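Local coordinates for protein ATP phosphoribosyltransferase regulatory subunit (Lactococcus lactis, PDB 1Z7M) that is required for the first step of histidine biosynthesis and may let histidine exert feedback control over ATP phosphoribosyltransferase activity, at residues Val58-Glu64 and Pro104-Leu108; Ile179-Phe185 and Leu276-Pro280; Leu188-Asp193 and Asn218-Leu224. All blocks are in the same frame, centred on the assembly; numbering follows the deposited sequence.

Contact 1: Val58-Glu64 and Pro104-Leu108; sequences VMPPSFE and PLVRL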
# COMPACT_ATOMS: atom_id res chain seq x y z
N VAL B 58 -16.74 8.03 22.80
CA VAL B 58 -16.11 8.62 21.63
C VAL B 58 -15.75 7.51 20.65
O VAL B 58 -15.47 6.38 21.06
CB VAL B 58 -14.84 9.39 21.99
CG1 VAL B 58 -14.24 8.84 23.25
CG2 VAL B 58 -13.83 9.29 20.86
N MET B 59 -15.78 7.81 19.36
CA MET B 59 -15.44 6.80 18.37
C MET B 59 -14.21 7.32 17.65
O MET B 59 -14.30 8.23 16.82
CB MET B 59 -16.61 6.60 17.42
CG MET B 59 -17.77 5.92 18.10
SD MET B 59 -19.25 5.86 17.13
CE MET B 59 -18.77 4.81 15.82
N PRO B 60 -13.03 6.77 17.98
CA PRO B 60 -11.79 7.21 17.35
C PRO B 60 -11.82 6.80 15.89
O PRO B 60 -12.51 5.86 15.52
CB PRO B 60 -10.71 6.45 18.12
CG PRO B 60 -11.39 6.03 19.38
CD PRO B 60 -12.76 5.68 18.92
N PRO B 61 -11.06 7.51 15.05
CA PRO B 61 -10.98 7.24 13.62
C PRO B 61 -10.42 5.85 13.37
O PRO B 61 -9.69 5.31 14.21
CB PRO B 61 -10.07 8.34 13.12
CG PRO B 61 -9.16 8.54 14.28
CD PRO B 61 -10.09 8.55 15.44
N SER B 62 -10.75 5.26 12.23
CA SER B 62 -10.28 3.92 11.90
C SER B 62 -8.82 3.88 11.51
O SER B 62 -8.15 2.87 11.71
CB SER B 62 -11.13 3.33 10.77
OG SER B 62 -12.46 3.08 11.21
N PHE B 63 -8.32 4.96 10.93
CA PHE B 63 -6.92 5.02 10.54
C PHE B 63 -6.18 6.16 11.20
O PHE B 63 -6.73 7.25 11.42
CB PHE B 63 -6.76 5.17 9.03
CG PHE B 63 -7.45 4.11 8.24
CD1 PHE B 63 -8.76 4.29 7.83
CD2 PHE B 63 -6.80 2.93 7.91
CE1 PHE B 63 -9.41 3.31 7.09
CE2 PHE B 63 -7.44 1.95 7.17
CZ PHE B 63 -8.74 2.14 6.77
N GLU B 64 -4.91 5.92 11.48
CA GLU B 64 -4.06 6.90 12.11
C GLU B 64 -2.73 6.93 11.33
O GLU B 64 -2.47 6.03 10.53
CB GLU B 64 -3.85 6.48 13.57
CG GLU B 64 -4.00 7.59 14.58
CD GLU B 64 -5.41 8.14 14.67
OE1 GLU B 64 -6.26 7.51 15.35
OE2 GLU B 64 -5.67 9.20 14.07
N PRO B 104 -5.68 7.90 20.83
CA PRO B 104 -6.60 8.84 20.18
C PRO B 104 -7.52 9.59 21.16
O PRO B 104 -7.94 10.71 20.88
CB PRO B 104 -7.37 7.96 19.19
CG PRO B 104 -7.36 6.64 19.86
CD PRO B 104 -5.96 6.52 20.41
N LEU B 105 -7.81 8.98 22.30
CA LEU B 105 -8.65 9.64 23.28
C LEU B 105 -7.81 10.67 24.03
O LEU B 105 -8.32 11.70 24.48
CB LEU B 105 -9.23 8.62 24.27
CG LEU B 105 -10.09 7.47 23.74
CD1 LEU B 105 -10.97 6.95 24.85
CD2 LEU B 105 -10.95 7.94 22.61
N VAL B 106 -6.53 10.39 24.18
CA VAL B 106 -5.66 11.32 24.87
C VAL B 106 -5.44 12.53 23.99
O VAL B 106 -5.30 13.65 24.48
CB VAL B 106 -4.31 10.69 25.21
CG1 VAL B 106 -3.34 11.75 25.67
CG2 VAL B 106 -4.50 9.68 26.31
N ARG B 107 -5.42 12.32 22.68
CA ARG B 107 -5.24 13.43 21.74
C ARG B 107 -6.48 14.32 21.78
O ARG B 107 -6.38 15.54 21.81
CB ARG B 107 -5.04 12.89 20.32
CG ARG B 107 -4.88 13.97 19.25
CD ARG B 107 -4.72 13.35 17.88
NE ARG B 107 -5.84 12.49 17.54
CZ ARG B 107 -5.78 11.47 16.69
NH1 ARG B 107 -4.63 11.18 16.09
NH2 ARG B 107 -6.85 10.73 16.45
N LEU B 108 -7.65 13.69 21.78
CA LEU B 108 -8.91 14.42 21.82
C LEU B 108 -8.90 15.38 23.02
O LEU B 108 -9.33 16.53 22.92
CB LEU B 108 -10.09 13.44 21.96
CG LEU B 108 -11.47 14.07 22.18
CD1 LEU B 108 -11.77 14.99 21.03
CD2 LEU B 108 -12.53 13.01 22.30

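Contact 2: Ile179-Phe185 and Leu276-Pro280; sequences IGSAKFF and LGMVP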
# COMPACT_ATOMS: atom_id res chain seq x y z
N ILE B 179 -3.83 -5.15 42.19
CA ILE B 179 -3.32 -3.79 42.08
C ILE B 179 -1.83 -3.74 42.37
O ILE B 179 -1.29 -4.59 43.08
CB ILE B 179 -4.04 -2.84 43.02
CG1 ILE B 179 -3.92 -3.33 44.45
CG2 ILE B 179 -5.48 -2.72 42.61
CD1 ILE B 179 -4.56 -2.40 45.46
N GLY B 180 -1.17 -2.74 41.83
CA GLY B 180 0.26 -2.61 42.04
C GLY B 180 0.74 -1.18 41.92
O GLY B 180 -0.06 -0.25 41.75
N SER B 181 2.06 -1.01 42.00
CA SER B 181 2.66 0.31 41.92
C SER B 181 3.94 0.37 41.08
O SER B 181 4.92 -0.32 41.38
CB SER B 181 2.96 0.81 43.32
OG SER B 181 3.61 2.07 43.27
N ALA B 182 3.93 1.20 40.04
CA ALA B 182 5.08 1.35 39.17
C ALA B 182 6.18 1.97 40.01
O ALA B 182 7.36 1.65 39.85
CB ALA B 182 4.75 2.25 38.00
N LYS B 183 5.78 2.84 40.92
CA LYS B 183 6.72 3.53 41.80
C LYS B 183 7.46 2.57 42.73
O LYS B 183 8.64 2.75 43.01
CB LYS B 183 5.96 4.58 42.60
CG LYS B 183 6.75 5.85 42.89
CD LYS B 183 5.87 6.88 43.61
CE LYS B 183 6.65 8.09 44.12
NZ LYS B 183 7.71 7.74 45.14
N PHE B 184 6.76 1.56 43.23
CA PHE B 184 7.37 0.57 44.11
C PHE B 184 8.24 -0.31 43.21
O PHE B 184 9.36 -0.67 43.58
CB PHE B 184 6.27 -0.26 44.78
CG PHE B 184 6.78 -1.41 45.63
CD1 PHE B 184 6.77 -1.32 47.02
CD2 PHE B 184 7.24 -2.59 45.05
CE1 PHE B 184 7.20 -2.38 47.81
CE2 PHE B 184 7.68 -3.66 45.83
CZ PHE B 184 7.66 -3.56 47.21
N PHE B 185 7.73 -0.66 42.03
CA PHE B 185 8.49 -1.47 41.09
C PHE B 185 9.80 -0.75 40.82
O PHE B 185 10.87 -1.33 40.95
CB PHE B 185 7.74 -1.64 39.77
CG PHE B 185 8.61 -2.17 38.65
CD1 PHE B 185 8.93 -3.52 38.58
CD2 PHE B 185 9.10 -1.31 37.66
CE1 PHE B 185 9.72 -4.00 37.56
CE2 PHE B 185 9.89 -1.78 36.64
CZ PHE B 185 10.20 -3.13 36.59
N LEU B 276 3.10 -6.98 44.55
CA LEU B 276 4.28 -6.13 44.54
C LEU B 276 5.27 -6.64 43.51
O LEU B 276 6.35 -6.08 43.34
CB LEU B 276 4.91 -6.12 45.93
CG LEU B 276 4.08 -5.48 47.04
CD1 LEU B 276 4.75 -5.67 48.39
CD2 LEU B 276 3.90 -4.01 46.73
N GLY B 277 4.90 -7.71 42.81
CA GLY B 277 5.78 -8.26 41.80
C GLY B 277 5.27 -7.97 40.41
O GLY B 277 5.75 -8.54 39.44
N MET B 278 4.31 -7.07 40.32
CA MET B 278 3.72 -6.69 39.05
C MET B 278 4.67 -5.80 38.26
O MET B 278 5.17 -4.81 38.78
CB MET B 278 2.42 -5.94 39.32
CG MET B 278 1.69 -5.49 38.09
SD MET B 278 0.15 -4.64 38.50
CE MET B 278 -0.92 -6.05 38.80
N VAL B 279 4.92 -6.16 37.00
CA VAL B 279 5.80 -5.36 36.13
C VAL B 279 4.95 -4.42 35.28
O VAL B 279 4.08 -4.87 34.52
CB VAL B 279 6.61 -6.26 35.17
CG1 VAL B 279 7.46 -5.41 34.30
CG2 VAL B 279 7.47 -7.22 35.93
N PRO B 280 5.18 -3.11 35.38
CA PRO B 280 4.43 -2.10 34.62
C PRO B 280 4.34 -2.47 33.14
O PRO B 280 5.36 -2.70 32.50
CB PRO B 280 5.24 -0.83 34.81
CG PRO B 280 6.02 -1.07 36.02
CD PRO B 280 6.38 -2.52 35.99

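Contact 3: Leu188-Asp193 and Asn218-Leu224; sequences LCQLAD and NNFSKEL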
# COMPACT_ATOMS: atom_id res chain seq x y z
N LEU B 188 12.16 -0.60 43.73
CA LEU B 188 12.72 -1.93 43.94
C LEU B 188 13.89 -2.19 43.01
O LEU B 188 14.89 -2.79 43.40
CB LEU B 188 11.62 -2.97 43.73
CG LEU B 188 11.93 -4.39 44.16
CD1 LEU B 188 12.11 -4.45 45.66
CD2 LEU B 188 10.80 -5.28 43.75
N CYS B 189 13.76 -1.74 41.77
CA CYS B 189 14.80 -1.91 40.77
C CYS B 189 16.04 -1.11 41.14
O CYS B 189 17.17 -1.56 40.95
CB CYS B 189 14.31 -1.48 39.40
SG CYS B 189 13.33 -2.72 38.59
N GLN B 190 15.82 0.08 41.67
CA GLN B 190 16.94 0.92 42.03
C GLN B 190 17.74 0.27 43.18
O GLN B 190 18.96 0.22 43.15
CB GLN B 190 16.44 2.31 42.42
CG GLN B 190 17.37 3.45 42.02
CD GLN B 190 18.21 3.94 43.19
OE1 GLN B 190 17.70 4.16 44.28
NE2 GLN B 190 19.50 4.11 42.96
N LEU B 191 17.04 -0.26 44.17
CA LEU B 191 17.73 -0.90 45.28
C LEU B 191 18.35 -2.22 44.87
O LEU B 191 19.30 -2.67 45.48
CB LEU B 191 16.77 -1.13 46.45
CG LEU B 191 16.00 0.09 46.96
CD1 LEU B 191 15.05 -0.34 48.06
CD2 LEU B 191 16.96 1.14 47.46
N ALA B 192 17.81 -2.87 43.85
CA ALA B 192 18.37 -4.14 43.43
C ALA B 192 19.55 -3.93 42.49
O ALA B 192 19.62 -4.53 41.42
CB ALA B 192 17.31 -4.99 42.76
N ASP B 193 20.48 -3.06 42.90
CA ASP B 193 21.68 -2.77 42.12
C ASP B 193 21.33 -2.06 40.81
O ASP B 193 22.07 -2.14 39.83
CB ASP B 193 22.43 -4.08 41.86
CG ASP B 193 23.87 -3.87 41.40
OD1 ASP B 193 24.63 -3.09 42.04
OD2 ASP B 193 24.27 -4.52 40.41
N ASN B 218 24.85 -10.57 43.94
CA ASN B 218 24.90 -9.31 44.69
C ASN B 218 25.05 -9.35 46.21
O ASN B 218 25.12 -10.42 46.81
CB ASN B 218 23.66 -8.47 44.35
CG ASN B 218 23.77 -7.82 43.00
OD1 ASN B 218 23.76 -8.49 41.96
ND2 ASN B 218 23.90 -6.50 43.00
N ASN B 219 25.10 -8.17 46.82
CA ASN B 219 25.26 -8.07 48.26
C ASN B 219 24.05 -7.39 48.87
O ASN B 219 24.21 -6.41 49.58
CB ASN B 219 26.49 -7.24 48.62
CG ASN B 219 27.75 -7.71 47.91
OD1 ASN B 219 27.83 -8.84 47.42
ND2 ASN B 219 28.76 -6.83 47.87
N PHE B 220 22.86 -7.90 48.60
CA PHE B 220 21.64 -7.28 49.12
C PHE B 220 21.45 -7.53 50.59
O PHE B 220 21.79 -8.60 51.10
CB PHE B 220 20.41 -7.81 48.39
CG PHE B 220 20.42 -7.54 46.94
CD1 PHE B 220 20.20 -8.56 46.05
CD2 PHE B 220 20.67 -6.26 46.47
CE1 PHE B 220 20.22 -8.33 44.70
CE2 PHE B 220 20.70 -6.01 45.11
CZ PHE B 220 20.48 -7.04 44.23
N SER B 221 20.88 -6.54 51.27
CA SER B 221 20.64 -6.65 52.69
C SER B 221 19.75 -7.86 52.88
O SER B 221 19.16 -8.35 51.93
CB SER B 221 19.94 -5.40 53.22
OG SER B 221 18.54 -5.49 53.12
N LYS B 222 19.68 -8.36 54.10
CA LYS B 222 18.84 -9.51 54.37
C LYS B 222 17.37 -9.13 54.12
O LYS B 222 16.57 -9.96 53.69
CB LYS B 222 19.07 -10.02 55.80
CG LYS B 222 18.23 -11.22 56.17
CD LYS B 222 18.51 -11.67 57.59
CE LYS B 222 17.67 -12.88 57.97
NZ LYS B 222 17.93 -13.33 59.36
N GLU B 223 17.01 -7.89 54.41
CA GLU B 223 15.65 -7.42 54.19
C GLU B 223 15.27 -7.44 52.71
O GLU B 223 14.25 -8.00 52.35
CB GLU B 223 15.47 -5.98 54.68
CG GLU B 223 15.67 -5.76 56.15
CD GLU B 223 17.09 -6.05 56.56
OE1 GLU B 223 18.02 -5.44 55.99
OE2 GLU B 223 17.28 -6.89 57.47
N LEU B 224 16.08 -6.81 51.87
CA LEU B 224 15.81 -6.76 50.43
C LEU B 224 15.74 -8.17 49.85
O LEU B 224 14.88 -8.47 49.02
CB LEU B 224 16.90 -5.95 49.72
CG LEU B 224 16.69 -5.64 48.23
CD1 LEU B 224 15.48 -4.73 48.10
CD2 LEU B 224 17.92 -4.98 47.64

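Contact 1: Val58-Glu64 and Pro104-Leu108
Val58 and Pro60 close on Leu105 and Pro104 to form the compact, apolar end of this contact, while Glu64 reaches over to Arg107 at its polar end. One methyl of Leu105 does most of the work: CD2 lies between the two branches of Val58, 3.5 Å from Val58 CG1, and it also meets the proline ring, with Leu105 CD2 3.8 Å from Pro60 CG. Because CG of Leu105 stands anti to its carbonyl carbon (chi1 -58°), the branched end swings nearer to the loop than its CB direction alone would suggest. Beside it the two proline rings pass at a slant, Pro60 CB lying 3.8 Å from Pro104 CG. The looser margin is at Leu108, a partly exposed residue whose CD2 meets Val58 CG2 tip to tip at 4.2 Å.

At the polar end a single carboxylate oxygen takes both terminal nitrogens of the guanidinium. Arg107 NH2 donates to Glu64 OE2 over 3.1 Å, and Arg107 NH1 adds a weak bond to Glu64 OE2 at 3.0 Å. The bond from NH2 leaves close to the guanidinium plane but arrives from above the carboxylate, and the two planes are 69° apart, so this is not the flat, two-oxygen pairing. CG of Pro61 lies at the guanidinium edge, close to its plane.

The loop follows helix 33-52 and strand 56-57, and it packs on Leu33 and Ala29 of the second subunit, consistent with motif 1 of the class II synthetases, a dimer-forming element. Strand 118-127 covers the leucines through Tyr120. With both charged residues buried, the ion pair probably offsets the cost of desolvating them, while the prolines and leucines beside it join loop and helix by apolar contact alone.

Contact 2: Ile179-Phe185 and Leu276-Pro280
The loop Leu276-Pro280 runs beside the turn from strand to helix in Ile179-Phe185, bringing the CA atoms of Ala182 and Pro280 to 5.7 Å, with no hydrogen bond between the segments. Two phenylalanine rings carry the contact, each with an aliphatic carbon over one face. Leu276 CD2 sits almost on the ring normal of Phe184, 3.7 Å from the centroid, and the two side chains cross at about a right angle. On Phe185 it is Pro280 CD that covers the ring, 3.4 Å from its centroid, a second CH-pi contact. Both rings have CG anti to the backbone N (chi1 175° in Phe184), which lays them against the loop. An alanine in place of Phe184 is likely to leave Leu276 without its aromatic platform and open a gap beside the loop. Met278, fully extended until its last torsion, lays SD alongside the glycine backbone, 4.1 Å from Gly180 N; its side chain also comes within about 4 Å of a bound phosphate ion. Ser181 caps the helix, its OG accepting from Phe184 N at 3.2 Å. Around this junction strand 288-294 packs on Met278 and Pro280, helix 250-267 touches Phe184, and helix 196-204 meets Phe185 and Val279.

Contact 3: Leu188-Asp193 and Asn218-Leu224
Phe220 and Leu224 reach the end of helix 182-191 by different choices of chi1: Phe220 has CG anti to its carbonyl carbon (-60°), whereas Leu224 has it anti to the backbone N (-172°), and both side chains thereby lean on the backbone of Leu191 and Ala192. The ring of Phe220 touches mainly with one corner, CE2, which lies 3.4 Å from Ala192 CA. Asp193 N approaches the edge of the same ring, near its plane, and the methyl of Ala192 completes the contact, Ala192 CB lying 4.1 Å from Phe220 CZ. One face of the ring is covered from within its own segment by CB of Asn218, offset toward the rim.

Leu224 splits its two methyls between neighbours. CD2 packs at the helix end, 3.5 Å from Leu191 O, while CD1 turns to the side chains, meeting Leu191 CB and, obliquely, Leu188 CD1 at 4.2 Å. The carbonyl of Leu191 is also the acceptor of the weak bond from Asp193 N that closes an inverse gamma turn centred on Ala192, so the chain breaks from helical geometry just where the aromatic ring meets it. Farther out, the side chains of Asp193 and Asn218 cross without a hydrogen bond, their flat groups turned 68° apart.

Ser221 is the N-cap of helix 222-231, with Leu224 N donating to Ser221 OG over 3.1 Å in a nearly straight bond (175°); Ser221 OG in turn donates to Glu223 OE1. The first turn of this helix thus packs beside the C-terminal end of helix 182-191, and Leu188 carries the packing on to Leu227, Leu228 and Ile231, a side-by-side pairing within an all-helical region, probably the counterpart of the helical insertion that histidyl-tRNA synthetases carry between motifs 2 and 3.

Along the chain, contact 1 closes before the other two begin, and contact 3 is nested within the loop that contact 2 closes. Contacts 2 and 3 share helix 182-191: one lies at its start, where strand 175-181 leaves the eight-stranded sheet, the other at its far end among the helices, with centres about 16 Å apart. Contact 1 lies on the opposite side of the chain's centre, its centre about 29 Å from that of contact 2 and about 43 Å from that of contact 3. The synthetase-like core thus has its subunit-facing loop at one end, while at the other the chain leaves strand 175-181, next to the edge strand 272-274, for the helical region that separates the two in sequence.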